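PDB 4IFA: extracellular protein containing a SCP domain from Bacillus anthracis, which is of unknown function but carries a CAP/SCP domain of the cysteine-rich secretory protein family and is a vaccine candidate possibly involved in virulence. Local coordinates for residues A[185-188]-A[189-193]; A[228-231]-A[232-236]. One frame throughout, in Å; residues are numbered along the deposited sequence. Where two conformers were deposited one is given.

Interaction 1 of 2, residues A[185-188]-A[189-193]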
loop_
_atom_site.group_PDB
_atom_site.type_symbol
_atom_site.label_atom_id
_atom_site.label_comp_id
_atom_site.label_asym_id
_atom_site.label_seq_id
_atom_site.Cartn_x
_atom_site.Cartn_y
_atom_site.Cartn_z
ATOM N N ASP A 185 -5.282 11.894 -13.090
ATOM C CA ASP A 185 -4.410 13.057 -12.875
ATOM C C ASP A 185 -4.581 13.689 -11.482
ATOM O O ASP A 185 -3.601 13.990 -10.786
ATOM C CB ASP A 185 -4.713 14.162 -13.892
ATOM C CG ASP A 185 -4.318 13.819 -15.340
ATOM O OD1 ASP A 185 -3.694 12.781 -15.628
ATOM O OD2 ASP A 185 -4.634 14.654 -16.215
ATOM N N GLU A 186 -5.837 13.880 -11.088
ATOM C CA GLU A 186 -6.175 14.528 -9.810
ATOM C C GLU A 186 -5.600 13.727 -8.636
ATOM O O GLU A 186 -4.992 14.273 -7.711
ATOM C CB GLU A 186 -7.700 14.691 -9.676
ATOM C CG GLU A 186 -8.463 15.368 -10.867
ATOM C CD GLU A 186 -8.289 16.878 -11.013
ATOM O OE1 GLU A 186 -8.655 17.633 -10.080
ATOM O OE2 GLU A 186 -7.861 17.317 -12.112
ATOM N N THR A 187 -5.735 12.404 -8.683
ATOM C CA THR A 187 -5.196 11.589 -7.622
ATOM C C THR A 187 -3.666 11.651 -7.550
ATOM O O THR A 187 -3.098 11.669 -6.466
ATOM C CB THR A 187 -5.686 10.133 -7.743
ATOM O OG1 THR A 187 -7.127 10.133 -7.729
ATOM C CG2 THR A 187 -5.140 9.271 -6.614
ATOM N N LEU A 188 -2.986 11.626 -8.707
ATOM C CA LEU A 188 -1.518 11.700 -8.727
ATOM C C LEU A 188 -0.997 12.990 -8.054
ATOM O O LEU A 188 -0.028 12.986 -7.284
ATOM C CB LEU A 188 -1.027 11.641 -10.185
ATOM C CG LEU A 188 0.481 11.846 -10.431
ATOM C CD1 LEU A 188 1.311 10.762 -9.809
ATOM C CD2 LEU A 188 0.769 11.960 -11.942
ATOM N N LEU A 189 -1.653 14.087 -8.342
ATOM C CA LEU A 189 -1.250 15.380 -7.772
ATOM C C LEU A 189 -1.456 15.455 -6.243
ATOM O O LEU A 189 -0.671 16.081 -5.554
ATOM C CB LEU A 189 -1.954 16.512 -8.513
ATOM C CG LEU A 189 -1.528 16.605 -9.989
ATOM C CD1 LEU A 189 -2.393 17.562 -10.758
ATOM C CD2 LEU A 189 -0.054 16.994 -10.120
ATOM N N ARG A 190 -2.509 14.826 -5.733
ATOM C CA ARG A 190 -2.803 14.760 -4.282
ATOM C C ARG A 190 -1.806 13.874 -3.502
ATOM O O ARG A 190 -1.286 14.280 -2.451
ATOM C CB ARG A 190 -4.206 14.160 -4.108
ATOM C CG ARG A 190 -5.291 14.981 -4.799
ATOM C CD ARG A 190 -5.908 15.991 -3.924
ATOM N NE ARG A 190 -7.187 15.535 -3.380
ATOM C CZ ARG A 190 -8.376 15.754 -3.957
ATOM N NH1 ARG A 190 -9.490 15.321 -3.372
ATOM N NH2 ARG A 190 -8.471 16.411 -5.114
ATOM N N GLN A 191 -1.578 12.667 -4.034
ATOM C CA GLN A 191 -0.641 11.658 -3.476
ATOM C C GLN A 191 0.793 12.187 -3.436
ATOM O O GLN A 191 1.517 11.971 -2.464
ATOM C CB GLN A 191 -0.641 10.357 -4.324
ATOM C CG GLN A 191 -1.752 9.269 -4.067
ATOM C CD GLN A 191 -1.402 8.225 -2.988
ATOM O OE1 GLN A 191 -0.259 7.753 -2.884
ATOM N NE2 GLN A 191 -2.405 7.833 -2.208
ATOM N N ARG A 192 1.203 12.862 -4.511
ATOM C CA ARG A 192 2.595 13.377 -4.659
ATOM C C ARG A 192 3.662 12.343 -4.299
ATOM O O ARG A 192 4.400 12.500 -3.343
ATOM C CB ARG A 192 2.811 14.643 -3.819
ATOM C CG ARG A 192 1.868 15.754 -4.179
ATOM C CD ARG A 192 2.313 17.097 -3.606
ATOM N NE ARG A 192 1.368 18.176 -3.923
ATOM C CZ ARG A 192 1.606 19.476 -3.738
ATOM N NH1 ARG A 192 2.771 19.897 -3.244
ATOM N NH2 ARG A 192 0.676 20.374 -4.054
ATOM N N PRO A 193 3.760 11.272 -5.087
ATOM C CA PRO A 193 4.714 10.228 -4.710
ATOM C C PRO A 193 6.185 10.584 -4.855
ATOM O O PRO A 193 7.029 9.881 -4.295
ATOM C CB PRO A 193 4.388 9.081 -5.657
ATOM C CG PRO A 193 3.381 9.548 -6.559
ATOM C CD PRO A 193 2.885 10.878 -6.198
HETATM O O HOH W 1 -9.653 15.749 -7.397
#
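Leu189 opens the second half of this two-turn helix by giving its N to Asp185 O, a bond of 3.1 Å. Its CG stands beside its own backbone N (chi1 -65°), which lays it against the same carbonyl, with Leu189 CG 3.4 Å from Asp185 O; the branch then reaches Leu137, Tyr144 and Phe146 of the neighbouring hairpin. Arg190 bonds through N to Glu186 O, and its side chain doubles back over that turn, bringing Arg190 CG to 3.0 Å from Glu186 O, a tight fit. Bends at both chi2 and chi3 aim the guanidinium toward Glu186, yet the charged atoms do not meet: Glu186 OE1 and Arg190 NH2 stay 5.1 Å apart, with one water between them making a weak bond to each. The stronger partner of Glu186 is Arg139, through a salt bridge. Gln191 N gives the straightest of the four backbone bonds, 172° at the hydrogen, to Thr187 O; in one of its two conformers its amide leads away to Ser296 and Asp297. Arg192 takes positive phi, leaving helical geometry, though its N still reaches Leu188 O at 3.0 Å. Arg192 NE makes a weak bond back to Leu189 O, which lies at the edge of the guanidinium and in its plane. Last comes Pro193, whose ring meets Leu188 at about a right angle, Pro193 CD lying 3.9 Å from Leu188 CD1. Four successive i to i+4 bonds ending at a positive-phi residue, followed by a proline packed back on the last turn, mark the C-terminal end of a short alpha-helix.

Interaction 2 of 2, residues A[228-231]-A[232-236]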
loop_
_atom_site.group_PDB
_atom_site.type_symbol
_atom_site.label_atom_id
_atom_site.label_comp_id
_atom_site.label_asym_id
_atom_site.label_seq_id
_atom_site.Cartn_x
_atom_site.Cartn_y
_atom_site.Cartn_z
ATOM N N THR A 228 0.734 -7.160 4.181
ATOM C CA THR A 228 1.889 -7.868 4.789
ATOM C C THR A 228 1.654 -9.375 4.596
ATOM O O THR A 228 2.608 -10.085 4.311
ATOM C CB THR A 228 2.076 -7.519 6.281
ATOM O OG1 THR A 228 2.471 -6.133 6.360
ATOM C CG2 THR A 228 3.199 -8.320 6.911
ATOM N N ASN A 229 0.431 -9.857 4.765
ATOM C CA ASN A 229 0.150 -11.271 4.568
ATOM C C ASN A 229 0.314 -11.679 3.088
ATOM O O ASN A 229 0.701 -12.808 2.809
ATOM C CB ASN A 229 -1.164 -11.704 5.170
ATOM C CG ASN A 229 -1.059 -11.933 6.656
ATOM O OD1 ASN A 229 -0.002 -12.351 7.124
ATOM N ND2 ASN A 229 -2.133 -11.688 7.399
ATOM N N ILE A 230 0.063 -10.768 2.148
ATOM C CA ILE A 230 0.360 -11.035 0.731
ATOM C C ILE A 230 1.868 -11.240 0.538
ATOM O O ILE A 230 2.294 -12.153 -0.167
ATOM C CB ILE A 230 -0.221 -9.936 -0.161
ATOM C CG1 ILE A 230 -1.739 -10.111 -0.169
ATOM C CG2 ILE A 230 0.388 -9.967 -1.568
ATOM C CD1 ILE A 230 -2.479 -9.125 -0.972
ATOM N N ILE A 231 2.676 -10.400 1.188
ATOM C CA ILE A 231 4.100 -10.594 1.164
ATOM C C ILE A 231 4.464 -11.954 1.772
ATOM O O ILE A 231 5.306 -12.698 1.198
ATOM C CB ILE A 231 4.804 -9.440 1.937
ATOM C CG1 ILE A 231 4.696 -8.140 1.168
ATOM C CG2 ILE A 231 6.284 -9.779 2.150
ATOM C CD1 ILE A 231 5.035 -6.880 1.963
ATOM N N ARG A 232 3.904 -12.281 2.929
ATOM C CA ARG A 232 4.207 -13.580 3.597
ATOM C C ARG A 232 3.895 -14.734 2.623
ATOM O O ARG A 232 4.715 -15.643 2.412
ATOM C CB ARG A 232 3.444 -13.802 4.898
ATOM C CG ARG A 232 3.526 -12.763 6.013
ATOM C CD ARG A 232 4.713 -12.843 6.830
ATOM N NE ARG A 232 4.766 -14.021 7.694
ATOM C CZ ARG A 232 5.711 -14.215 8.609
ATOM N NH1 ARG A 232 6.648 -13.311 8.783
ATOM N NH2 ARG A 232 5.690 -15.323 9.351
ATOM N N SER A 233 2.728 -14.703 2.007
ATOM C CA SER A 233 2.330 -15.746 1.070
ATOM C C SER A 233 3.296 -15.869 -0.115
ATOM O O SER A 233 3.666 -16.971 -0.508
ATOM C CB SER A 233 0.884 -15.494 0.607
ATOM O OG SER A 233 0.391 -16.566 -0.177
ATOM N N ARG A 234 3.693 -14.723 -0.664
ATOM C CA ARG A 234 4.617 -14.659 -1.790
ATOM C C ARG A 234 5.939 -15.389 -1.463
ATOM O O ARG A 234 6.537 -16.056 -2.323
ATOM C CB ARG A 234 4.900 -13.179 -2.077
ATOM C CG ARG A 234 5.737 -12.875 -3.284
ATOM C CD ARG A 234 6.052 -11.354 -3.363
ATOM N NE ARG A 234 4.826 -10.506 -3.319
ATOM C CZ ARG A 234 4.769 -9.283 -2.763
ATOM N NH1 ARG A 234 5.843 -8.778 -2.179
ATOM N NH2 ARG A 234 3.641 -8.554 -2.706
ATOM N N HIS A 235 6.372 -15.221 -0.209
ATOM C CA HIS A 235 7.640 -15.789 0.333
ATOM C C HIS A 235 7.455 -17.128 1.048
ATOM O O HIS A 235 8.399 -17.626 1.710
ATOM C CB HIS A 235 8.304 -14.735 1.209
ATOM C CG HIS A 235 8.835 -13.577 0.421
ATOM N ND1 HIS A 235 10.152 -13.507 0.025
ATOM C CD2 HIS A 235 8.222 -12.489 -0.104
ATOM C CE1 HIS A 235 10.331 -12.409 -0.692
ATOM N NE2 HIS A 235 9.169 -11.776 -0.799
ATOM N N ASN A 236 6.304 -17.761 0.856
ATOM C CA ASN A 236 6.064 -19.117 1.392
ATOM C C ASN A 236 6.218 -19.203 2.895
ATOM O O ASN A 236 6.762 -20.167 3.439
ATOM C CB ASN A 236 6.970 -20.121 0.664
ATOM C CG ASN A 236 6.733 -20.098 -0.826
ATOM O OD1 ASN A 236 5.603 -20.264 -1.298
ATOM N ND2 ASN A 236 7.784 -19.835 -1.578
#
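Four consecutive i to i+4 bonds, from Arg232 N to Thr228 O through to His235 N to Ile231 O, carry the last turns of helix 210-234; the last is the most bent, 148° at the hydrogen, and His235 N also makes a weak bond to Arg232 O. In one of two modelled conformers, and so tentatively, Arg234 folds back over the preceding turn: its chain runs extended from chi1 (-175°) through chi2 and bends at chi3, so that one guanidinium face lies over the backbone, with Ile231 CA 4.1 Å above the plane near its centre. Both isoleucines meet it from that same side: Ile231 CG1 comes to 3.6 Å from Arg234 NH1, and Ile230 CG2 sits 3.7 Å off Arg234 NH2. His235 runs alongside Ile231; its ring presents an edge to the carbonyl, His235 CD2 being 3.2 Å from Ile231 O. Facing another way, Arg232 starts with CG 3.3 Å from Thr228 O and brushes Asn229 OD1, which takes the N-H of Leu240. Arg232 NE bonds Pro238 O, so these two buried side chains hold the following loop, while Arg232 NH1, on Leu315 O and Asn317 O, ties the helix to the end of helix 309-315. Asn236, with positive phi, is the C-prime residue of a Schellman motif, with Asn236 N on Ser233 O and Leu237 N on Arg232 O. Around this end, Ile231 packs on Leu302 and Leu306 of helix 298-306 and Arg234 on Leu306, His235 reaches Arg312 of helix 309-315, and the chain turns on toward strand 241-242.

Interaction 1 closes before interaction 2 opens along the chain, and the two do not touch: their centres are 28 Å apart, their nearest atoms about 16 Å, and they lie on opposite sides of the chain's centre. They share no helix or sheet. Residues 185-193 belong to the CAP-associated N-terminal region, on a short helix that follows strand 176-183 and packs against the hairpin 134-147. Residues 228-236 end the long helix 210-234 in the cysteine-rich secretory protein (SCP) region, beside helices 298-306 and 309-315. Each ends a helix in its own region, although Gln191, in one conformer, may bridge from the first region to the second.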